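Local atomic coordinates of probable N-acetyl-gamma-glutamyl-phosphate reductase, chloroplastic (Oryza sativa, PDB entry 2CVO), a protein that probably catalyses the NADPH-dependent reduction of N-acetyl-L-glutamyl 5-phosphate to N-acetyl-L-glutamate semialdehyde, a step of arginine biosynthesis in the chloroplast. Residues A[41-46]-A[342-347]; A[62-65]-A[70-73]; A[178-183]-A[240-245]; A[233-238]-A[249-254]; A[316-321]-A[327-332]. All blocks are in the same frame, centred on the assembly; numbering follows the deposited sequence.

How the interactions relate
Interaction 1 is a buried apolar contact that brings the last helix, 336-351, back onto the first helix of the nucleotide-binding domain. Interaction 2, farther out in the same domain, is only partly buried; it closes a short turn whose outer side meets the second subunit. Interactions 3 and 4 share helix 231-243: its end packs by small side chains on helix 170-184, while its middle meets strand 250-256 deeper inside, adding a carboxylate. Interaction 5 lies in the mixed sheet that also holds strand 250-256 and is held by backbone hydrogen bonds as well as side-chain packing; its Ile328 touches helix 170-184 of interaction 3. Interactions 4 and 5 both face the third subunit.

Interaction 1 of 5, residues A[41-46]-A[342-347]; sequences RLLANH and QAVQNL
Val344 reaches from the last helix, 336-351, to touch Leu42, Leu43 and His46. Its CB is directed at the other segment, and from there the two methyls part company. CG1, set opposite the backbone N (chi1 175°), goes to the imidazole of His46 and lies 4.2 Å from His46 CD2, approaching the ring obliquely. CG2 turns the other way, to the leucines: Leu42 CD1 is 4.0 Å off, and Leu43 CD2 sits a little farther, at 4.4 Å from Val344 CG2. A branched residue suits this place because one short side chain serves two directions at once. Helix 34-43 belongs to the Rossmann-type nucleotide-binding domain, and the last helix, although 296 residues away in sequence, comes back to pack beside it; Leu43 and Leu347 both touch Phe49 and Phe94 of the parallel sheet. A type I turn from Leu43 to His46, with His46 N bonded to Leu43 O at 2.8 Å, delivers the imidazole to its place. Its polar atoms are satisfied nearby, NE2 by Asn348 OD1 and ND1 by Gln48 N, while the ring stacks with Phe49, so a buried histidine can offer carbon to Val344.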
# COMPACT_ATOMS: atom_id res chain seq x y z
N ARG A 41 -10.89 6.98 -20.58
CA ARG A 41 -9.76 6.09 -20.86
C ARG A 41 -10.13 5.00 -21.86
O ARG A 41 -9.38 4.70 -22.79
CB ARG A 41 -9.25 5.46 -19.56
CG ARG A 41 -8.01 4.60 -19.74
CD ARG A 41 -7.56 3.99 -18.42
NE ARG A 41 -8.52 3.01 -17.90
CZ ARG A 41 -8.60 1.75 -18.32
NH1 ARG A 41 -7.79 1.30 -19.27
NH2 ARG A 41 -9.49 0.94 -17.78
N LEU A 42 -11.30 4.39 -21.66
CA LEU A 42 -11.73 3.33 -22.56
C LEU A 42 -12.06 3.80 -23.97
O LEU A 42 -11.65 3.17 -24.95
CB LEU A 42 -12.94 2.59 -21.97
CG LEU A 42 -12.69 1.87 -20.63
CD1 LEU A 42 -13.98 1.20 -20.18
CD2 LEU A 42 -11.59 0.83 -20.79
N LEU A 43 -12.78 4.91 -24.10
CA LEU A 43 -13.13 5.39 -25.42
C LEU A 43 -11.94 5.89 -26.24
O LEU A 43 -11.99 5.89 -27.47
CB LEU A 43 -14.22 6.47 -25.33
CG LEU A 43 -15.56 5.99 -24.76
CD1 LEU A 43 -16.62 7.07 -24.96
CD2 LEU A 43 -15.98 4.69 -25.44
N ALA A 44 -10.87 6.30 -25.57
CA ALA A 44 -9.68 6.76 -26.30
C ALA A 44 -9.12 5.54 -27.03
O ALA A 44 -8.31 5.67 -27.95
CB ALA A 44 -8.65 7.31 -25.33
N ASN A 45 -9.56 4.37 -26.61
CA ASN A 45 -9.12 3.12 -27.20
C ASN A 45 -10.15 2.64 -28.22
O ASN A 45 -9.91 1.70 -28.98
CB ASN A 45 -8.96 2.06 -26.10
CG ASN A 45 -8.38 0.75 -26.62
OD1 ASN A 45 -8.44 -0.28 -25.94
ND2 ASN A 45 -7.80 0.79 -27.81
N HIS A 46 -11.30 3.30 -28.25
CA HIS A 46 -12.37 2.91 -29.15
C HIS A 46 -12.30 3.59 -30.52
O HIS A 46 -12.51 4.80 -30.64
CB HIS A 46 -13.72 3.16 -28.48
CG HIS A 46 -14.82 2.30 -29.01
ND1 HIS A 46 -15.30 2.41 -30.30
CD2 HIS A 46 -15.52 1.30 -28.43
CE1 HIS A 46 -16.25 1.51 -30.49
NE2 HIS A 46 -16.40 0.82 -29.37
N GLN A 342 -18.23 -2.72 -18.81
CA GLN A 342 -19.44 -3.42 -19.22
C GLN A 342 -20.40 -2.45 -19.88
O GLN A 342 -21.19 -2.83 -20.74
CB GLN A 342 -20.11 -4.08 -18.02
CG GLN A 342 -21.44 -4.75 -18.33
CD GLN A 342 -21.74 -5.90 -17.39
OE1 GLN A 342 -21.70 -7.07 -17.79
NE2 GLN A 342 -22.03 -5.58 -16.13
N ALA A 343 -20.34 -1.18 -19.47
CA ALA A 343 -21.21 -0.18 -20.05
C ALA A 343 -20.83 -0.06 -21.52
O ALA A 343 -21.71 -0.01 -22.39
CB ALA A 343 -21.02 1.16 -19.34
N VAL A 344 -19.53 -0.03 -21.79
CA VAL A 344 -19.03 0.07 -23.16
C VAL A 344 -19.33 -1.21 -23.93
O VAL A 344 -19.64 -1.18 -25.12
CB VAL A 344 -17.50 0.32 -23.18
CG1 VAL A 344 -16.99 0.29 -24.62
CG2 VAL A 344 -17.19 1.67 -22.55
N GLN A 345 -19.23 -2.35 -23.24
CA GLN A 345 -19.49 -3.63 -23.87
C GLN A 345 -20.94 -3.63 -24.35
O GLN A 345 -21.26 -4.11 -25.44
CB GLN A 345 -19.29 -4.77 -22.87
CG GLN A 345 -19.11 -6.14 -23.49
CD GLN A 345 -19.03 -7.24 -22.44
OE1 GLN A 345 -18.60 -7.00 -21.31
NE2 GLN A 345 -19.43 -8.45 -22.81
N ASN A 346 -21.82 -3.06 -23.53
CA ASN A 346 -23.24 -3.00 -23.87
C ASN A 346 -23.52 -2.05 -25.04
O ASN A 346 -24.33 -2.38 -25.91
CB ASN A 346 -24.06 -2.60 -22.64
CG ASN A 346 -24.09 -3.69 -21.60
OD1 ASN A 346 -24.20 -4.87 -21.93
ND2 ASN A 346 -24.00 -3.31 -20.33
N LEU A 347 -22.87 -0.89 -25.06
CA LEU A 347 -23.09 0.05 -26.15
C LEU A 347 -22.59 -0.53 -27.47
O LEU A 347 -23.19 -0.28 -28.52
CB LEU A 347 -22.39 1.39 -25.88
CG LEU A 347 -22.72 2.47 -26.92
CD1 LEU A 347 -24.22 2.63 -27.01
CD2 LEU A 347 -22.06 3.81 -26.56

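Interaction 2 of 5, residues A[62-65]-A[70-73]; sequences EQFG and HLIT
This is a short-range apolar contact in the nucleotide-binding domain, where the chain folds back on itself around the little helix 64-67: Phe64 meets Leu71, and Gly65 meets Ile72. Leu71 sends CD1 to the edge of the Phe64 ring, close to the ring plane, 3.5 Å from Phe64 CE2 and 4.0 Å from Phe64 CD2. The two side chains run alongside each other in the same direction. With CG opposite its backbone N (chi1 -158°), Phe64 places its ring beside Leu71, and both rest on Val40 of helix 34-43. Gln63 is the N-cap residue of helix 64-67, and the turn formed by this helix and the loop behind it is thereby fastened to the first helix of the Rossmann-type fold. At Gly65 the backbones themselves come together: Gly65 CA is 4.2 Å from Ile72 CA. A CB on residue 65 would lie only 3.4 Å from Ile72 CA, which explains why a residue lacking a side chain fits this position. No hydrogen bond links the two segments, so close fit does the work. On the outer side Ile72 packs on Phe314 of the second subunit, and Thr73 is hydrogen-bonded to Tyr312 of that subunit.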
# COMPACT_ATOMS: atom_id res chain seq x y z
N GLU A 62 -14.88 23.85 -16.50
CA GLU A 62 -13.48 23.45 -16.33
C GLU A 62 -12.98 22.51 -17.43
O GLU A 62 -13.75 21.92 -18.18
CB GLU A 62 -13.31 22.76 -14.97
CG GLU A 62 -13.85 23.56 -13.80
CD GLU A 62 -13.66 22.85 -12.47
OE1 GLU A 62 -14.15 23.37 -11.45
OE2 GLU A 62 -13.03 21.77 -12.46
N GLN A 63 -11.66 22.39 -17.51
CA GLN A 63 -11.02 21.52 -18.49
C GLN A 63 -10.91 20.14 -17.84
O GLN A 63 -10.50 20.03 -16.68
CB GLN A 63 -9.64 22.08 -18.85
CG GLN A 63 -9.00 21.47 -20.08
CD GLN A 63 -7.67 22.12 -20.43
OE1 GLN A 63 -7.61 23.32 -20.72
NE2 GLN A 63 -6.60 21.33 -20.41
N PHE A 64 -11.28 19.09 -18.57
CA PHE A 64 -11.22 17.74 -18.01
C PHE A 64 -9.82 17.38 -17.55
O PHE A 64 -9.64 16.68 -16.56
CB PHE A 64 -11.71 16.71 -19.02
CG PHE A 64 -12.18 15.43 -18.38
CD1 PHE A 64 -13.34 15.42 -17.61
CD2 PHE A 64 -11.46 14.25 -18.53
CE1 PHE A 64 -13.77 14.25 -16.99
CE2 PHE A 64 -11.89 13.08 -17.91
CZ PHE A 64 -13.05 13.08 -17.14
N GLY A 65 -8.82 17.86 -18.29
CA GLY A 65 -7.44 17.59 -17.94
C GLY A 65 -7.07 18.20 -16.61
O GLY A 65 -6.07 17.82 -16.01
N HIS A 70 -4.13 12.90 -15.32
CA HIS A 70 -3.60 11.78 -16.09
C HIS A 70 -4.16 11.73 -17.52
O HIS A 70 -3.65 10.98 -18.35
CB HIS A 70 -3.88 10.45 -15.39
CG HIS A 70 -5.29 9.96 -15.51
ND1 HIS A 70 -6.36 10.60 -14.90
CD2 HIS A 70 -5.81 8.88 -16.14
CE1 HIS A 70 -7.47 9.93 -15.15
NE2 HIS A 70 -7.16 8.88 -15.90
N LEU A 71 -5.18 12.53 -17.80
CA LEU A 71 -5.78 12.55 -19.13
C LEU A 71 -5.50 13.87 -19.85
O LEU A 71 -6.16 14.23 -20.82
CB LEU A 71 -7.29 12.34 -19.02
CG LEU A 71 -7.70 10.95 -18.52
CD1 LEU A 71 -9.18 10.94 -18.17
CD2 LEU A 71 -7.39 9.92 -19.60
N ILE A 72 -4.49 14.58 -19.36
CA ILE A 72 -4.10 15.87 -19.91
C ILE A 72 -3.78 15.87 -21.40
O ILE A 72 -3.88 16.91 -22.05
CB ILE A 72 -2.90 16.45 -19.11
CG1 ILE A 72 -2.75 17.94 -19.41
CG2 ILE A 72 -1.62 15.70 -19.48
CD1 ILE A 72 -1.69 18.62 -18.57
N THR A 73 -3.41 14.72 -21.97
CA THR A 73 -3.07 14.68 -23.39
C THR A 73 -4.24 14.44 -24.32
O THR A 73 -4.09 14.51 -25.54
CB THR A 73 -2.01 13.59 -23.68
OG1 THR A 73 -2.62 12.29 -23.58
CG2 THR A 73 -0.85 13.68 -22.70

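Interaction 3 of 5, residues A[178-183]-A[240-245]; sequences PLVPLI and SEAAES
Ala242 and Ile183 give up most surface here, with Val180 and Ala243 completing the contact between helix 170-184 and the end of helix 231-243. Ala242 points its methyl at the neighbouring helix, where CB stands 3.9 Å from Val180 CG1 and as far from Val180 O. Such a small residue lets the backbones approach to 5.8 Å, measured from Val180 CA to Ala242 CA. Ile183 works from one turn farther along. Its CG2 branch, standing opposite the backbone N while CG1 lies beside it (chi1 -68°), drops onto the pair of alanines: it is 3.6 Å from Ala243 CB and 4.1 Å from Ala242 CB, and it also lies against backbone, 3.8 Å from Ala242 C. One methyl is thus seated over two successive residues, and beta-branching gives Ile183 the breadth for it. The contact comes where helix 231-243 stops: Glu244 takes a positive phi of 62° and Ser245 N bonds to Ser240 O, the pattern of a Schellman motif, though its inner bond from Glu244 N to Glu241 O is weak. Helix 170-184 meanwhile lays Pro178, Leu179 and Leu182 on Ile328 of the mixed sheet. It is therefore sandwiched between sheet and second helix, a layered alpha/beta build characteristic of the dimerisation domain of semialdehyde dehydrogenases.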
# COMPACT_ATOMS: atom_id res chain seq x y z
N PRO A 178 -21.54 -16.17 -12.39
CA PRO A 178 -21.41 -17.60 -12.09
C PRO A 178 -22.68 -18.25 -11.52
O PRO A 178 -23.01 -19.38 -11.88
CB PRO A 178 -20.25 -17.64 -11.10
CG PRO A 178 -20.43 -16.36 -10.34
CD PRO A 178 -20.75 -15.36 -11.44
N LEU A 179 -23.40 -17.52 -10.67
CA LEU A 179 -24.60 -18.08 -10.04
C LEU A 179 -25.86 -18.27 -10.89
O LEU A 179 -26.56 -19.27 -10.74
CB LEU A 179 -24.97 -17.27 -8.80
CG LEU A 179 -23.96 -17.25 -7.66
CD1 LEU A 179 -24.63 -16.68 -6.42
CD2 LEU A 179 -23.45 -18.65 -7.37
N VAL A 180 -26.15 -17.31 -11.78
CA VAL A 180 -27.34 -17.40 -12.61
C VAL A 180 -27.43 -18.69 -13.44
O VAL A 180 -28.42 -19.42 -13.35
CB VAL A 180 -27.47 -16.16 -13.53
CG1 VAL A 180 -28.65 -16.33 -14.49
CG2 VAL A 180 -27.67 -14.92 -12.68
N PRO A 181 -26.41 -19.00 -14.25
CA PRO A 181 -26.51 -20.24 -15.03
C PRO A 181 -26.60 -21.49 -14.16
O PRO A 181 -27.31 -22.44 -14.50
CB PRO A 181 -25.25 -20.21 -15.90
CG PRO A 181 -24.28 -19.43 -15.06
CD PRO A 181 -25.15 -18.31 -14.54
N LEU A 182 -25.87 -21.50 -13.05
CA LEU A 182 -25.88 -22.65 -12.16
C LEU A 182 -27.25 -22.86 -11.53
O LEU A 182 -27.69 -23.99 -11.34
CB LEU A 182 -24.82 -22.50 -11.05
CG LEU A 182 -23.36 -22.58 -11.52
CD1 LEU A 182 -22.42 -22.36 -10.34
CD2 LEU A 182 -23.11 -23.93 -12.17
N ILE A 183 -27.92 -21.76 -11.20
CA ILE A 183 -29.24 -21.84 -10.60
C ILE A 183 -30.24 -22.30 -11.66
O ILE A 183 -31.08 -23.16 -11.40
CB ILE A 183 -29.68 -20.48 -10.02
CG1 ILE A 183 -28.82 -20.13 -8.81
CG2 ILE A 183 -31.14 -20.53 -9.60
CD1 ILE A 183 -29.17 -18.80 -8.16
N SER A 240 -33.46 -14.69 -8.19
CA SER A 240 -34.85 -15.11 -8.07
C SER A 240 -35.44 -15.41 -9.43
O SER A 240 -36.21 -16.36 -9.59
CB SER A 240 -35.69 -14.03 -7.37
OG SER A 240 -35.36 -13.96 -6.00
N GLU A 241 -35.09 -14.59 -10.42
CA GLU A 241 -35.57 -14.79 -11.77
C GLU A 241 -35.04 -16.11 -12.32
O GLU A 241 -35.76 -16.85 -12.98
CB GLU A 241 -35.11 -13.64 -12.67
CG GLU A 241 -35.40 -13.88 -14.14
CD GLU A 241 -34.98 -12.72 -15.02
OE1 GLU A 241 -33.80 -12.32 -14.96
OE2 GLU A 241 -35.84 -12.21 -15.77
N ALA A 242 -33.77 -16.39 -12.04
CA ALA A 242 -33.14 -17.61 -12.51
C ALA A 242 -33.69 -18.84 -11.79
O ALA A 242 -33.73 -19.94 -12.35
CB ALA A 242 -31.63 -17.53 -12.30
N ALA A 243 -34.12 -18.65 -10.55
CA ALA A 243 -34.65 -19.74 -9.75
C ALA A 243 -36.16 -19.92 -9.88
O ALA A 243 -36.69 -20.98 -9.53
CB ALA A 243 -34.30 -19.51 -8.29
N GLU A 244 -36.85 -18.89 -10.37
CA GLU A 244 -38.30 -18.91 -10.51
C GLU A 244 -38.91 -19.06 -9.11
O GLU A 244 -39.99 -19.62 -8.93
CB GLU A 244 -38.75 -20.05 -11.42
CG GLU A 244 -38.30 -19.87 -12.86
CD GLU A 244 -38.86 -20.94 -13.77
OE1 GLU A 244 -38.57 -22.13 -13.54
OE2 GLU A 244 -39.58 -20.58 -14.73
N SER A 245 -38.18 -18.53 -8.14
CA SER A 245 -38.57 -18.56 -6.74
C SER A 245 -37.86 -17.40 -6.03
O SER A 245 -36.83 -16.93 -6.51
CB SER A 245 -38.15 -19.88 -6.10
OG SER A 245 -38.55 -19.95 -4.75

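Interaction 4 of 5, residues A[233-238]-A[249-254]; sequences PEIEQG and ISFTPN
Ile235, the first residue of helix 231-243 to touch here, splits its branches between two residues of the other segment. Its CG2 abuts Ile249 CD1 at 3.5 Å, the two side chains crossing at about a right angle. The longer branch ends over one face of the Phe251 ring, toward the rim, with Ile235 CD1 4.1 Å from Phe251 CD1. Glu236 follows with an extended chain that reaches the backbone of Ile249: Ile249 N donates to Glu236 OE2 at 2.9 Å, with 157° at the hydrogen, arriving on the anti side of the carboxylate and 26° out of its plane. On its way Glu236 CG passes 3.9 Å from Ile249 CG1, so the aliphatic part packs too. The buried carboxylate is also paired through OE2 with Arg321 of the third subunit and through OE1 with Lys246, two cations that would tend to keep it ionised. An alanine at this position is likely to leave the Ile249 amide without this acceptor and to deprive both cations of this carboxylate. Phe251 meets Tyr171 edge-to-face, and its side chain is about 8 Å from that of Cys170, the probable catalytic cysteine. Helix over sheet is the plan of this GAPDH-like domain, and here that packing runs close to the presumed active site.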
# COMPACT_ATOMS: atom_id res chain seq x y z
N PRO A 233 -30.75 -6.38 -3.15
CA PRO A 233 -31.97 -6.58 -3.94
C PRO A 233 -31.66 -6.74 -5.43
O PRO A 233 -32.40 -7.40 -6.16
CB PRO A 233 -32.80 -5.33 -3.62
CG PRO A 233 -31.75 -4.29 -3.33
CD PRO A 233 -30.75 -5.06 -2.50
N GLU A 234 -30.57 -6.13 -5.88
CA GLU A 234 -30.18 -6.24 -7.28
C GLU A 234 -29.77 -7.69 -7.55
O GLU A 234 -30.22 -8.30 -8.52
CB GLU A 234 -29.00 -5.30 -7.57
CG GLU A 234 -28.74 -5.06 -9.06
CD GLU A 234 -27.50 -4.23 -9.30
OE1 GLU A 234 -27.25 -3.29 -8.53
OE2 GLU A 234 -26.77 -4.51 -10.28
N ILE A 235 -28.92 -8.23 -6.68
CA ILE A 235 -28.46 -9.60 -6.81
C ILE A 235 -29.64 -10.57 -6.68
O ILE A 235 -29.83 -11.43 -7.54
CB ILE A 235 -27.42 -9.94 -5.72
CG1 ILE A 235 -26.18 -9.07 -5.91
CG2 ILE A 235 -27.05 -11.42 -5.78
CD1 ILE A 235 -25.23 -9.10 -4.73
N GLU A 236 -30.42 -10.43 -5.62
CA GLU A 236 -31.56 -11.31 -5.41
C GLU A 236 -32.54 -11.27 -6.59
O GLU A 236 -33.11 -12.30 -6.94
CB GLU A 236 -32.28 -10.96 -4.10
CG GLU A 236 -31.40 -11.10 -2.86
CD GLU A 236 -32.17 -11.03 -1.55
OE1 GLU A 236 -33.23 -10.36 -1.51
OE2 GLU A 236 -31.71 -11.62 -0.55
N GLN A 237 -32.72 -10.10 -7.20
CA GLN A 237 -33.61 -9.99 -8.35
C GLN A 237 -33.17 -10.94 -9.46
O GLN A 237 -33.99 -11.67 -10.02
CB GLN A 237 -33.63 -8.54 -8.87
CG GLN A 237 -34.37 -8.36 -10.21
CD GLN A 237 -34.55 -6.90 -10.60
OE1 GLN A 237 -35.41 -6.19 -10.06
NE2 GLN A 237 -33.73 -6.43 -11.54
N GLY A 238 -31.88 -10.93 -9.78
CA GLY A 238 -31.38 -11.81 -10.83
C GLY A 238 -31.41 -13.28 -10.45
O GLY A 238 -31.72 -14.14 -11.28
N ILE A 249 -30.44 -14.13 0.02
CA ILE A 249 -29.02 -14.40 0.24
C ILE A 249 -28.41 -13.70 1.44
O ILE A 249 -29.02 -12.83 2.07
CB ILE A 249 -28.19 -13.96 -1.00
CG1 ILE A 249 -28.21 -12.43 -1.12
CG2 ILE A 249 -28.75 -14.59 -2.27
CD1 ILE A 249 -27.40 -11.87 -2.29
N SER A 250 -27.19 -14.11 1.76
CA SER A 250 -26.42 -13.50 2.83
C SER A 250 -25.26 -12.83 2.09
O SER A 250 -24.43 -13.51 1.49
CB SER A 250 -25.88 -14.57 3.79
OG SER A 250 -25.07 -13.98 4.78
N PHE A 251 -25.22 -11.51 2.12
CA PHE A 251 -24.17 -10.76 1.43
C PHE A 251 -23.44 -9.82 2.38
O PHE A 251 -24.07 -9.00 3.05
CB PHE A 251 -24.81 -9.94 0.29
CG PHE A 251 -23.84 -9.04 -0.44
CD1 PHE A 251 -22.91 -9.57 -1.33
CD2 PHE A 251 -23.88 -7.66 -0.24
CE1 PHE A 251 -22.04 -8.72 -2.04
CE2 PHE A 251 -23.02 -6.81 -0.93
CZ PHE A 251 -22.09 -7.34 -1.84
N THR A 252 -22.11 -9.95 2.44
CA THR A 252 -21.30 -9.10 3.31
C THR A 252 -20.10 -8.55 2.55
O THR A 252 -19.16 -9.29 2.23
CB THR A 252 -20.80 -9.87 4.55
OG1 THR A 252 -21.91 -10.43 5.25
CG2 THR A 252 -20.05 -8.92 5.50
N PRO A 253 -20.11 -7.25 2.24
CA PRO A 253 -18.98 -6.65 1.52
C PRO A 253 -17.87 -6.23 2.49
O PRO A 253 -18.11 -6.02 3.68
CB PRO A 253 -19.63 -5.46 0.82
CG PRO A 253 -20.63 -5.00 1.85
CD PRO A 253 -21.23 -6.30 2.36
N ASN A 254 -16.65 -6.13 1.97
CA ASN A 254 -15.50 -5.73 2.78
C ASN A 254 -14.65 -4.76 1.98
O ASN A 254 -14.32 -5.03 0.82
CB ASN A 254 -14.66 -6.95 3.17
CG ASN A 254 -15.47 -8.03 3.87
OD1 ASN A 254 -16.27 -8.73 3.24
ND2 ASN A 254 -15.28 -8.16 5.17

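Interaction 5 of 5, residues A[316-321]-A[327-332]; sequences NVFEDR and IIISVI
The Phe318 ring has Ile327 O at its edge, near the ring plane, 3.7 Å from Phe318 CD1, and Ile329 CD1 comes up obliquely to 4.0 Å from Phe318 CE1. The Asn316 amide is held at both ends: ND2 gives to Ser300 O and Gly298 O, while OD1 accepts Val317 N from a donor 27° off the carbonyl plane. Asp320 lays its carboxylate across Ile327, OD1 lying 3.3 Å from Ile327 CG1. That oxygen is bonded to Ser250 OG of the third subunit, and OD2 accepts Ile322 N. A leucine in place of Asp320 would probably leave both these donors without their acceptor at the subunit boundary. Between the strands, Asn316 and Ile329 form a hydrogen-bonded pair, with Ile329 N to Asn316 O at 2.9 Å, as do Phe318 and Ile327, with Ile327 N to Phe318 O at 2.8 Å; Val317 and Ile328 are the non-hydrogen-bonded pair between them, Val317 CG2 resting 3.9 Å from Ile328 CG1. Beta-branched residues suit such extended chains. Val317 and Ile328 face the helices. This is a beta hairpin of the mixed sheet, whose face with Phe318, Ile327 and Ile329 packs against the third subunit of the homotetramer.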
# COMPACT_ATOMS: atom_id res chain seq x y z
N ASN A 316 -13.53 -19.54 -10.84
CA ASN A 316 -13.26 -20.95 -10.67
C ASN A 316 -14.15 -21.43 -9.54
O ASN A 316 -14.66 -20.62 -8.75
CB ASN A 316 -11.79 -21.20 -10.31
CG ASN A 316 -11.30 -22.57 -10.78
OD1 ASN A 316 -12.11 -23.45 -11.09
ND2 ASN A 316 -9.99 -22.76 -10.84
N VAL A 317 -14.36 -22.74 -9.47
CA VAL A 317 -15.19 -23.33 -8.44
C VAL A 317 -14.41 -24.43 -7.76
O VAL A 317 -13.71 -25.20 -8.41
CB VAL A 317 -16.51 -23.89 -9.03
CG1 VAL A 317 -16.22 -24.79 -10.20
CG2 VAL A 317 -17.29 -24.64 -7.96
N PHE A 318 -14.52 -24.50 -6.44
CA PHE A 318 -13.80 -25.50 -5.67
C PHE A 318 -14.70 -26.30 -4.74
O PHE A 318 -15.79 -25.88 -4.38
CB PHE A 318 -12.70 -24.83 -4.84
CG PHE A 318 -11.82 -23.90 -5.64
CD1 PHE A 318 -12.22 -22.60 -5.90
CD2 PHE A 318 -10.59 -24.34 -6.13
CE1 PHE A 318 -11.41 -21.73 -6.65
CE2 PHE A 318 -9.77 -23.49 -6.88
CZ PHE A 318 -10.18 -22.18 -7.14
N GLU A 319 -14.21 -27.47 -4.35
CA GLU A 319 -14.93 -28.34 -3.44
C GLU A 319 -14.83 -27.75 -2.04
O GLU A 319 -13.79 -27.23 -1.66
CB GLU A 319 -14.30 -29.74 -3.45
CG GLU A 319 -15.23 -30.84 -2.99
CD GLU A 319 -14.57 -32.20 -3.01
OE1 GLU A 319 -13.94 -32.53 -4.04
OE2 GLU A 319 -14.68 -32.94 -2.01
N ASP A 320 -15.92 -27.80 -1.29
CA ASP A 320 -15.93 -27.28 0.07
C ASP A 320 -15.62 -28.47 0.98
O ASP A 320 -15.91 -29.61 0.62
CB ASP A 320 -17.32 -26.73 0.42
CG ASP A 320 -17.32 -25.90 1.69
OD1 ASP A 320 -17.42 -24.65 1.59
OD2 ASP A 320 -17.23 -26.48 2.79
N ARG A 321 -15.01 -28.21 2.13
CA ARG A 321 -14.68 -29.29 3.06
C ARG A 321 -15.97 -29.94 3.56
O ARG A 321 -16.01 -31.14 3.84
CB ARG A 321 -13.87 -28.74 4.24
CG ARG A 321 -13.45 -29.78 5.28
CD ARG A 321 -12.62 -29.16 6.40
NE ARG A 321 -12.35 -30.09 7.49
CZ ARG A 321 -11.65 -31.22 7.37
NH1 ARG A 321 -11.14 -31.57 6.20
NH2 ARG A 321 -11.45 -31.99 8.43
N ILE A 327 -17.42 -23.93 -3.32
CA ILE A 327 -16.95 -22.57 -3.14
C ILE A 327 -16.64 -22.02 -4.53
O ILE A 327 -15.86 -22.61 -5.27
CB ILE A 327 -15.67 -22.52 -2.28
CG1 ILE A 327 -15.96 -23.12 -0.89
CG2 ILE A 327 -15.19 -21.08 -2.14
CD1 ILE A 327 -14.75 -23.14 0.03
N ILE A 328 -17.27 -20.91 -4.87
CA ILE A 328 -17.08 -20.27 -6.16
C ILE A 328 -16.38 -18.93 -5.96
O ILE A 328 -16.79 -18.14 -5.12
CB ILE A 328 -18.43 -20.02 -6.87
CG1 ILE A 328 -19.14 -21.36 -7.12
CG2 ILE A 328 -18.22 -19.28 -8.18
CD1 ILE A 328 -20.51 -21.20 -7.75
N ILE A 329 -15.32 -18.68 -6.72
CA ILE A 329 -14.60 -17.41 -6.61
C ILE A 329 -14.65 -16.68 -7.95
O ILE A 329 -14.30 -17.23 -8.99
CB ILE A 329 -13.13 -17.61 -6.20
CG1 ILE A 329 -13.07 -18.24 -4.81
CG2 ILE A 329 -12.42 -16.25 -6.18
CD1 ILE A 329 -11.65 -18.53 -4.32
N SER A 330 -15.07 -15.42 -7.90
CA SER A 330 -15.18 -14.60 -9.09
C SER A 330 -14.53 -13.23 -8.87
O SER A 330 -14.82 -12.55 -7.88
CB SER A 330 -16.65 -14.42 -9.45
OG SER A 330 -16.81 -13.70 -10.66
N VAL A 331 -13.66 -12.83 -9.79
CA VAL A 331 -12.99 -11.54 -9.69
C VAL A 331 -13.13 -10.71 -10.95
O VAL A 331 -13.22 -11.25 -12.06
CB VAL A 331 -11.47 -11.71 -9.38
CG1 VAL A 331 -11.29 -12.54 -8.12
CG2 VAL A 331 -10.77 -12.37 -10.56
N ILE A 332 -13.17 -9.39 -10.76
CA ILE A 332 -13.26 -8.43 -11.85
C ILE A 332 -12.64 -7.12 -11.37
O ILE A 332 -12.34 -6.96 -10.17
CB ILE A 332 -14.72 -8.07 -12.24
CG1 ILE A 332 -15.47 -7.57 -11.00
CG2 ILE A 332 -15.42 -9.25 -12.91
CD1 ILE A 332 -16.83 -6.96 -11.29